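Endolysin (Escherichia coli O157 typing phage 15, PDB 7M5I) probably cleaves the beta-1,4 glycosidic bonds of host peptidoglycan as a phage lysozyme, helping to burst the bacterial cell and release new virus particles. Local coordinates at residues A[62-65]-A[66-69]; A[81-84]-A[85-89]; A[99-102]-A[103-106]; A[138-141]-A[142-145]. One frame throughout, in Å; residues are numbered along the deposited sequence.

Interaction 1 (A[62-65]-A[66-69]); sequences QYLL and ADVE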
loop_
_atom_site.group_PDB
_atom_site.type_symbol
_atom_site.label_atom_id
_atom_site.label_comp_id
_atom_site.label_asym_id
_atom_site.label_seq_id
_atom_site.Cartn_x
_atom_site.Cartn_y
_atom_site.Cartn_z
ATOM N N GLN A 62 -2.302 13.809 7.278
ATOM C CA GLN A 62 -0.886 14.287 7.380
ATOM C C GLN A 62 0.031 13.087 7.656
ATOM O O GLN A 62 1.108 12.959 6.986
ATOM C CB GLN A 62 -0.803 15.432 8.390
ATOM C CG GLN A 62 0.603 15.798 8.858
ATOM C CD GLN A 62 0.604 16.762 10.042
ATOM O OE1 GLN A 62 -0.368 17.506 10.274
ATOM N NE2 GLN A 62 1.705 16.784 10.809
ATOM N N TYR A 63 -0.339 12.230 8.617
ATOM C CA TYR A 63 0.522 11.107 9.027
ATOM C C TYR A 63 0.599 10.097 7.893
ATOM O O TYR A 63 1.670 9.497 7.702
ATOM C CB TYR A 63 0.009 10.481 10.327
ATOM C CG TYR A 63 -0.073 11.438 11.478
ATOM C CD1 TYR A 63 0.767 12.527 11.589
ATOM C CD2 TYR A 63 -1.011 11.237 12.464
ATOM C CE1 TYR A 63 0.641 13.444 12.620
ATOM C CE2 TYR A 63 -1.140 12.127 13.518
ATOM C CZ TYR A 63 -0.288 13.199 13.616
ATOM O OH TYR A 63 -0.371 14.076 14.659
ATOM N N LEU A 64 -0.483 9.876 7.176
ATOM C CA LEU A 64 -0.517 8.868 6.076
ATOM C C LEU A 64 0.399 9.403 4.946
ATOM O O LEU A 64 1.234 8.599 4.416
ATOM C CB LEU A 64 -1.925 8.629 5.562
ATOM C CG LEU A 64 -2.019 7.683 4.359
ATOM C CD1 LEU A 64 -1.589 6.282 4.749
ATOM C CD2 LEU A 64 -3.434 7.684 3.795
ATOM N N LEU A 65 0.301 10.676 4.612
ATOM C CA LEU A 65 1.187 11.300 3.589
ATOM C C LEU A 65 2.663 11.103 3.976
ATOM O O LEU A 65 3.458 10.762 3.076
ATOM C CB LEU A 65 0.855 12.777 3.413
ATOM C CG LEU A 65 -0.447 13.067 2.669
ATOM C CD1 LEU A 65 -0.775 14.545 2.734
ATOM C CD2 LEU A 65 -0.384 12.553 1.240
ATOM N N ALA A 66 2.997 11.280 5.242
ATOM C CA ALA A 66 4.402 11.175 5.700
ATOM C C ALA A 66 4.810 9.692 5.598
ATOM O O ALA A 66 5.925 9.438 5.124
ATOM C CB ALA A 66 4.551 11.681 7.102
ATOM N N ASP A 67 3.922 8.774 6.003
ATOM C CA ASP A 67 4.121 7.302 6.009
ATOM C C ASP A 67 4.431 6.827 4.565
ATOM O O ASP A 67 5.297 5.912 4.407
ATOM C CB ASP A 67 2.872 6.531 6.434
ATOM C CG ASP A 67 2.460 6.514 7.907
ATOM O OD1 ASP A 67 3.363 6.813 8.745
ATOM O OD2 ASP A 67 1.159 6.240 8.188
ATOM N N VAL A 68 3.702 7.321 3.555
ATOM C CA VAL A 68 3.717 6.674 2.201
ATOM C C VAL A 68 4.938 7.184 1.422
ATOM O O VAL A 68 5.274 6.576 0.436
ATOM C CB VAL A 68 2.481 6.871 1.306
ATOM C CG1 VAL A 68 1.231 6.301 1.925
ATOM C CG2 VAL A 68 2.269 8.287 0.912
ATOM N N GLU A 69 5.585 8.253 1.850
ATOM C CA GLU A 69 6.629 8.980 1.079
ATOM C C GLU A 69 7.743 8.017 0.644
ATOM O O GLU A 69 8.116 8.032 -0.554
ATOM C CB GLU A 69 7.110 10.178 1.886
ATOM C CG GLU A 69 7.703 11.279 1.054
ATOM C CD GLU A 69 8.347 12.370 1.913
ATOM O OE1 GLU A 69 7.977 12.489 3.120
ATOM O OE2 GLU A 69 9.257 13.049 1.396
#
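Leu64 and Val68 meet one helical turn apart, CD1 of Leu64 lying 4.0 Å from CG1 of Val68 as the two side chains cross. Leu64 throws its CG away from the backbone N (chi1 176°), and the bend at its second torsion turns CD1 along the helix, onto the valine. Both are buried: Leu64 packs on Leu14 and Ile17 of helix 11-21, and Tyr96 of helix 85-98 covers both, so branched apolar residues suit this face. The beta-branch of Val68 also brings CG1 within 3.4 Å of Leu64 O, the oxygen that accepts from Val68 N at 2.9 Å. Asp67, with CG beside its own backbone N (chi1 -74°), folds its carboxylate back over the preceding turn, CG 3.1 Å from Tyr63 O. That acceptor takes the N-H of Asp67 at 2.9 Å; the carboxylate OD2 finds its donor in Thr41 OG1, a bond that ties the helix to the loop beside it. Leu64 comes within about 5 Å, side chain to side chain, of Glu21, a predicted active-site proton donor/acceptor. Such i to i+4 bonding with one apolar face turned inward is characteristic of an amphipathic alpha-helix, here helix 57-78 of the phage lysozyme fold.

Interaction 2 (A[81-84]-A[85-89]); sequences VPTT and QNEFD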
loop_
_atom_site.group_PDB
_atom_site.type_symbol
_atom_site.label_atom_id
_atom_site.label_comp_id
_atom_site.label_asym_id
_atom_site.label_seq_id
_atom_site.Cartn_x
_atom_site.Cartn_y
_atom_site.Cartn_z
ATOM N N VAL A 81 10.204 1.690 -16.888
ATOM C CA VAL A 81 9.418 1.961 -18.116
ATOM C C VAL A 81 8.409 3.053 -17.814
ATOM O O VAL A 81 7.986 3.234 -16.670
ATOM C CB VAL A 81 8.695 0.717 -18.654
ATOM C CG1 VAL A 81 9.710 -0.360 -19.096
ATOM C CG2 VAL A 81 7.651 0.192 -17.670
ATOM N N PRO A 82 7.948 3.763 -18.843
ATOM C CA PRO A 82 6.816 4.674 -18.710
ATOM C C PRO A 82 5.611 3.960 -18.117
ATOM O O PRO A 82 5.336 2.861 -18.503
ATOM C CB PRO A 82 6.560 5.151 -20.157
ATOM C CG PRO A 82 7.883 5.021 -20.798
ATOM C CD PRO A 82 8.514 3.772 -20.198
ATOM N N THR A 83 4.979 4.622 -17.141
ATOM C CA THR A 83 3.993 4.062 -16.218
ATOM C C THR A 83 2.834 5.058 -16.105
ATOM O O THR A 83 3.095 6.254 -15.825
ATOM C CB THR A 83 4.682 3.795 -14.875
ATOM O OG1 THR A 83 5.701 2.821 -15.104
ATOM C CG2 THR A 83 3.709 3.289 -13.838
ATOM N N THR A 84 1.610 4.583 -16.267
ATOM C CA THR A 84 0.396 5.422 -16.144
ATOM C C THR A 84 0.143 5.767 -14.681
ATOM O O THR A 84 0.670 5.066 -13.800
ATOM C CB THR A 84 -0.841 4.751 -16.744
ATOM O OG1 THR A 84 -1.118 3.584 -15.959
ATOM C CG2 THR A 84 -0.674 4.376 -18.198
ATOM N N GLN A 85 -0.600 6.830 -14.421
ATOM C CA GLN A 85 -0.853 7.264 -13.032
ATOM C C GLN A 85 -1.502 6.127 -12.251
ATOM O O GLN A 85 -1.161 5.950 -11.065
ATOM C CB GLN A 85 -1.739 8.510 -13.009
ATOM C CG GLN A 85 -1.876 9.080 -11.609
ATOM C CD GLN A 85 -0.550 9.490 -10.995
ATOM O OE1 GLN A 85 0.237 10.306 -11.537
ATOM N NE2 GLN A 85 -0.266 8.917 -9.855
ATOM N N ASN A 86 -2.449 5.410 -12.858
ATOM C CA ASN A 86 -3.216 4.348 -12.152
ATOM C C ASN A 86 -2.281 3.164 -11.923
ATOM O O ASN A 86 -2.382 2.519 -10.878
ATOM C CB ASN A 86 -4.503 3.976 -12.885
ATOM C CG ASN A 86 -4.284 3.591 -14.319
ATOM O OD1 ASN A 86 -4.037 4.493 -15.129
ATOM N ND2 ASN A 86 -4.395 2.314 -14.655
ATOM N N GLU A 87 -1.390 2.831 -12.845
ATOM C CA GLU A 87 -0.398 1.762 -12.602
ATOM C C GLU A 87 0.481 2.146 -11.407
ATOM O O GLU A 87 0.670 1.290 -10.482
ATOM C CB GLU A 87 0.471 1.521 -13.820
ATOM C CG GLU A 87 -0.243 0.807 -14.947
ATOM C CD GLU A 87 0.477 0.908 -16.295
ATOM O OE1 GLU A 87 1.554 1.582 -16.347
ATOM O OE2 GLU A 87 0.009 0.269 -17.247
ATOM N N PHE A 88 0.955 3.388 -11.373
ATOM C CA PHE A 88 1.802 3.890 -10.255
ATOM C C PHE A 88 0.992 3.821 -8.952
ATOM O O PHE A 88 1.528 3.272 -7.929
ATOM C CB PHE A 88 2.279 5.312 -10.507
ATOM C CG PHE A 88 3.277 5.763 -9.481
ATOM C CD1 PHE A 88 4.587 5.272 -9.493
ATOM C CD2 PHE A 88 2.923 6.659 -8.498
ATOM C CE1 PHE A 88 5.527 5.723 -8.575
ATOM C CE2 PHE A 88 3.866 7.113 -7.581
ATOM C CZ PHE A 88 5.156 6.621 -7.616
ATOM N N ASP A 89 -0.232 4.321 -8.946
ATOM C CA ASP A 89 -1.070 4.309 -7.723
ATOM C C ASP A 89 -1.198 2.881 -7.176
ATOM O O ASP A 89 -1.057 2.667 -5.915
ATOM C CB ASP A 89 -2.437 4.925 -7.941
ATOM C CG ASP A 89 -2.465 6.415 -8.185
ATOM O OD1 ASP A 89 -1.476 7.125 -7.837
ATOM O OD2 ASP A 89 -3.531 6.876 -8.734
HETATM O O HOH W 1 3.569 0.770 -18.124
HETATM O O HOH W 2 -3.173 2.036 -17.315
#
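Thr84 holds OG1 between its backbone N and carbonyl carbon (chi1 65°), while Glu87 sets out with CG opposite its carbonyl carbon (chi1 -73°) and then runs extended; these torsions bring the hydroxyl to the N-H of Glu87 and fold the carboxylate back to the N-H of Thr84. OG1 of Thr84 accepts from Glu87 N at 3.2 Å, and OE1 of Glu87 accepts from Thr84 N at 3.0 Å. The second bond is fairly straight, but its donor lies above the carboxylate plane, 52° out of it. Together the two bonds make a capping box, with Thr84 as N-cap of helix 85-98: a short side chain keeps the hydroxyl near the N-H three residues on, and a glutamate is long enough to return. The carboxylate is further fixed by a water that donates both to OE1 and to Pro82 O, and by a salt bridge from OE2 to Lys117. A second water joins Thr84 OG1 to ND2 of Asn86, whose amide also donates to Ile152 O. Next to the cap, CG2 of Thr83 rests 3.7 Å from CB of Glu87, while OG1 of Thr83 turns back to Val81 O at 2.8 Å and also bonds His112. Phe88 N donates to Thr84 O at 3.0 Å, and the ring of Phe88 turns inward onto Val72 and Val75 of helix 57-78.

Interaction 3 (A[99-102]-A[103-106]); sequences GITA and MQDS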
loop_
_atom_site.group_PDB
_atom_site.type_symbol
_atom_site.label_atom_id
_atom_site.label_comp_id
_atom_site.label_asym_id
_atom_site.label_seq_id
_atom_site.Cartn_x
_atom_site.Cartn_y
_atom_site.Cartn_z
ATOM N N GLY A 99 5.666 -4.090 1.662
ATOM C CA GLY A 99 6.970 -3.494 1.970
ATOM C C GLY A 99 7.871 -3.388 0.738
ATOM O O GLY A 99 7.650 -4.103 -0.270
ATOM N N ILE A 100 8.933 -2.643 0.916
ATOM C CA ILE A 100 9.856 -2.225 -0.172
ATOM C C ILE A 100 10.605 -3.446 -0.695
ATOM O O ILE A 100 10.607 -3.652 -1.912
ATOM C CB ILE A 100 10.765 -1.087 0.319
ATOM C CG1 ILE A 100 9.950 0.190 0.563
ATOM C CG2 ILE A 100 11.880 -0.861 -0.699
ATOM C CD1 ILE A 100 10.743 1.340 1.121
ATOM N N THR A 101 11.286 -4.212 0.173
ATOM C CA THR A 101 12.083 -5.378 -0.266
ATOM C C THR A 101 11.227 -6.373 -1.048
ATOM O O THR A 101 11.720 -6.861 -2.104
ATOM C CB THR A 101 12.820 -6.071 0.882
ATOM O OG1 THR A 101 13.790 -5.123 1.302
ATOM C CG2 THR A 101 13.492 -7.338 0.417
ATOM N N ALA A 102 9.989 -6.625 -0.609
ATOM C CA ALA A 102 9.133 -7.640 -1.255
ATOM C C ALA A 102 8.812 -7.147 -2.674
ATOM O O ALA A 102 8.817 -7.962 -3.603
ATOM C CB ALA A 102 7.869 -7.801 -0.444
ATOM N N MET A 103 8.459 -5.869 -2.792
ATOM C CA MET A 103 8.142 -5.266 -4.123
ATOM C C MET A 103 9.386 -5.353 -5.006
ATOM O O MET A 103 9.266 -5.749 -6.180
ATOM C CB MET A 103 7.688 -3.819 -3.964
ATOM C CG MET A 103 7.488 -3.081 -5.289
ATOM S SD MET A 103 9.002 -2.395 -6.005
ATOM C CE MET A 103 9.388 -1.107 -4.841
ATOM N N GLN A 104 10.549 -4.985 -4.482
ATOM C CA GLN A 104 11.792 -4.881 -5.313
ATOM C C GLN A 104 12.123 -6.220 -5.972
ATOM O O GLN A 104 12.603 -6.234 -7.112
ATOM C CB GLN A 104 12.962 -4.369 -4.494
ATOM C CG GLN A 104 12.838 -2.894 -4.181
ATOM C CD GLN A 104 13.878 -2.466 -3.187
ATOM O OE1 GLN A 104 14.475 -3.301 -2.500
ATOM N NE2 GLN A 104 14.063 -1.152 -3.096
ATOM N N ASP A 105 11.906 -7.316 -5.267
ATOM C CA ASP A 105 12.292 -8.677 -5.696
ATOM C C ASP A 105 11.096 -9.414 -6.293
ATOM O O ASP A 105 11.287 -10.568 -6.661
ATOM C CB ASP A 105 12.933 -9.433 -4.528
ATOM C CG ASP A 105 14.226 -8.814 -4.036
ATOM O OD1 ASP A 105 14.845 -8.032 -4.795
ATOM O OD2 ASP A 105 14.636 -9.147 -2.887
ATOM N N SER A 106 9.949 -8.761 -6.460
ATOM C CA SER A 106 8.673 -9.396 -6.883
ATOM C C SER A 106 8.710 -9.780 -8.363
ATOM O O SER A 106 9.343 -9.095 -9.141
ATOM C CB SER A 106 7.491 -8.489 -6.610
ATOM O OG SER A 106 7.507 -7.322 -7.436
#
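Gln104 N donates to Ile100 O at 2.9 Å, flanked by the longer bonds of Met103 N to Gly99 O and of Asp105 N to Thr101 O. They build the short helix 100-104, a one-turn linker in the lysozyme fold between helices 85-98 and 107-113. Gly99 both leaves the first of these helices and is N-cap of the linker; its phi of 93° is readily adopted by a residue without a side chain. Gln104 runs alongside Ile100 in the same direction. Its chain, extended beyond CG, carries the amide along the isoleucine, so that NE2 of Gln104 comes to 3.3 Å from CG2 of Ile100. The isoleucine itself faces Lys70, Phe71 and Ala74 of helix 57-78, where a branched apolar residue suits the packing. Thr101 and Asp105, one turn apart on the outer surface, form a similar pair, with CG2 of Thr101 3.9 Å from OD2 of Asp105. Met103 is buried: its flexible chain, bent at the second and third torsions, fits against Ala78, Phe108 and Ile109. Ser106 then starts helix 107-113 as N-cap, its OG accepting from Ile109 N. That same OG of Ser106 donates to Met103 O at 2.7 Å, an oxygen that also receives Ser106 N at 3.1 Å.

Interaction 4 (A[138-141]-A[142-145]); sequences TSNG and LKNR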
loop_
_atom_site.group_PDB
_atom_site.type_symbol
_atom_site.label_atom_id
_atom_site.label_comp_id
_atom_site.label_asym_id
_atom_site.label_seq_id
_atom_site.Cartn_x
_atom_site.Cartn_y
_atom_site.Cartn_z
ATOM N N THR A 138 -3.674 -17.992 3.937
ATOM C CA THR A 138 -4.303 -17.051 2.971
ATOM C C THR A 138 -5.242 -16.105 3.720
ATOM O O THR A 138 -6.079 -16.591 4.538
ATOM C CB THR A 138 -5.022 -17.814 1.863
ATOM O OG1 THR A 138 -4.094 -18.696 1.228
ATOM C CG2 THR A 138 -5.627 -16.876 0.839
ATOM N N SER A 139 -5.087 -14.801 3.554
ATOM C CA SER A 139 -5.955 -13.760 4.132
ATOM C C SER A 139 -7.028 -13.369 3.100
ATOM O O SER A 139 -6.660 -12.831 2.039
ATOM C CB SER A 139 -5.194 -12.581 4.564
ATOM O OG SER A 139 -6.008 -11.463 4.768
ATOM N N ASN A 140 -8.300 -13.563 3.427
ATOM C CA ASN A 140 -9.410 -13.133 2.528
ATOM C C ASN A 140 -9.370 -11.625 2.384
ATOM O O ASN A 140 -9.622 -11.142 1.247
ATOM C CB ASN A 140 -10.748 -13.679 2.999
ATOM C CG ASN A 140 -10.876 -15.159 2.738
ATOM O OD1 ASN A 140 -10.162 -15.770 1.910
ATOM N ND2 ASN A 140 -11.828 -15.750 3.439
ATOM N N GLY A 141 -9.044 -10.860 3.426
ATOM C CA GLY A 141 -8.918 -9.392 3.366
ATOM C C GLY A 141 -7.864 -8.974 2.366
ATOM O O GLY A 141 -8.092 -8.068 1.577
ATOM N N LEU A 142 -6.706 -9.645 2.391
ATOM C CA LEU A 142 -5.653 -9.357 1.416
ATOM C C LEU A 142 -6.126 -9.764 0.003
ATOM O O LEU A 142 -5.800 -9.016 -0.935
ATOM C CB LEU A 142 -4.354 -10.083 1.757
ATOM C CG LEU A 142 -3.598 -9.475 2.940
ATOM C CD1 LEU A 142 -2.263 -10.205 3.110
ATOM C CD2 LEU A 142 -3.399 -7.993 2.775
ATOM N N LYS A 143 -6.786 -10.899 -0.154
ATOM C CA LYS A 143 -7.301 -11.254 -1.507
ATOM C C LYS A 143 -8.182 -10.116 -2.017
ATOM O O LYS A 143 -8.092 -9.794 -3.226
ATOM C CB LYS A 143 -8.063 -12.572 -1.503
ATOM C CG LYS A 143 -7.203 -13.811 -1.330
ATOM C CD LYS A 143 -8.051 -15.037 -1.279
ATOM C CE LYS A 143 -8.444 -15.633 -2.587
ATOM N NZ LYS A 143 -8.839 -17.050 -2.302
ATOM N N ASN A 144 -9.032 -9.554 -1.166
ATOM C CA ASN A 144 -9.935 -8.452 -1.602
ATOM C C ASN A 144 -9.120 -7.224 -1.989
ATOM O O ASN A 144 -9.399 -6.572 -3.033
ATOM C CB ASN A 144 -10.990 -8.187 -0.553
ATOM C CG ASN A 144 -12.172 -7.432 -1.109
ATOM O OD1 ASN A 144 -12.576 -7.665 -2.268
ATOM N ND2 ASN A 144 -12.758 -6.635 -0.237
ATOM N N ARG A 145 -8.149 -6.852 -1.149
ATOM C CA ARG A 145 -7.301 -5.688 -1.414
ATOM C C ARG A 145 -6.534 -5.932 -2.704
ATOM O O ARG A 145 -6.498 -4.988 -3.538
ATOM C CB ARG A 145 -6.367 -5.409 -0.247
ATOM C CG ARG A 145 -5.438 -4.240 -0.510
ATOM C CD ARG A 145 -4.627 -3.869 0.724
ATOM N NE ARG A 145 -3.743 -2.765 0.441
ATOM C CZ ARG A 145 -3.232 -1.975 1.370
ATOM N NH1 ARG A 145 -3.514 -2.191 2.656
ATOM N NH2 ARG A 145 -2.445 -0.974 1.021
#
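Asn140 brings OD1 of its amide to Lys143, 3.9 Å from CD of the lysine, as the two side chains extend together. CG2 of Thr138 touches the same CD of Lys143 at 3.7 Å, so one methylene meets both a methyl and an amide oxygen. A long, flexible lysine suits this exposed site, its methylenes making the contact. The second flat group, the amide of Asn144, turns along the helix, OD1 accepting from Arg147 NE. The third, the guanidinium of Arg145, is carried off by a chain extended from CG to NE, with CG opposite its own N (chi1 178°). NE forms a salt bridge with Glu149, and NH1 reaches toward Glu21, the predicted active-site residue, in a long, weak ion pair.

The helix start is secured by Ser139, its N-cap: OG of Ser139 accepts from Leu142 N at 3.1 Å, with 166° at the hydrogen. Serine is a common choice here, as its short hydroxyl reaches the otherwise unpartnered N-H groups of a first turn. Backbone bonds then follow, Lys143 N to Ser139 O at 2.9 Å and Arg145 N to Gly141 O at 3.0 Å. Thr138 ends strand 135-138 of a two-stranded antiparallel sheet; after the N-cap Ser139, helix 140-155 follows, Leu142 packing on Val130 of strand 129-132 and on Asn97 of helix 85-98.

How the interactions relate
The four contacts follow one another along the chain without overlap, all within the phage lysozyme fold. Interaction 1 lies in the first half of helix 57-78, interaction 2 at the start of helix 85-98, interaction 3 on the short helix 100-104 just after it, and interaction 4 where helix 140-155 begins. None touches another: centres are 17 to 23 Å apart, and nearest atoms about 7 to 9 Å. Interactions 1 and 4 lie on opposite sides of the chain's centre, yet each has a side chain near Glu21, the predicted active-site residue. Helix 57-78 gives interactions 2 and 3 a common packing partner, while helix 85-98 borders interactions 1 and 4, so helix starts and a helix interior are joined through the shared helical core.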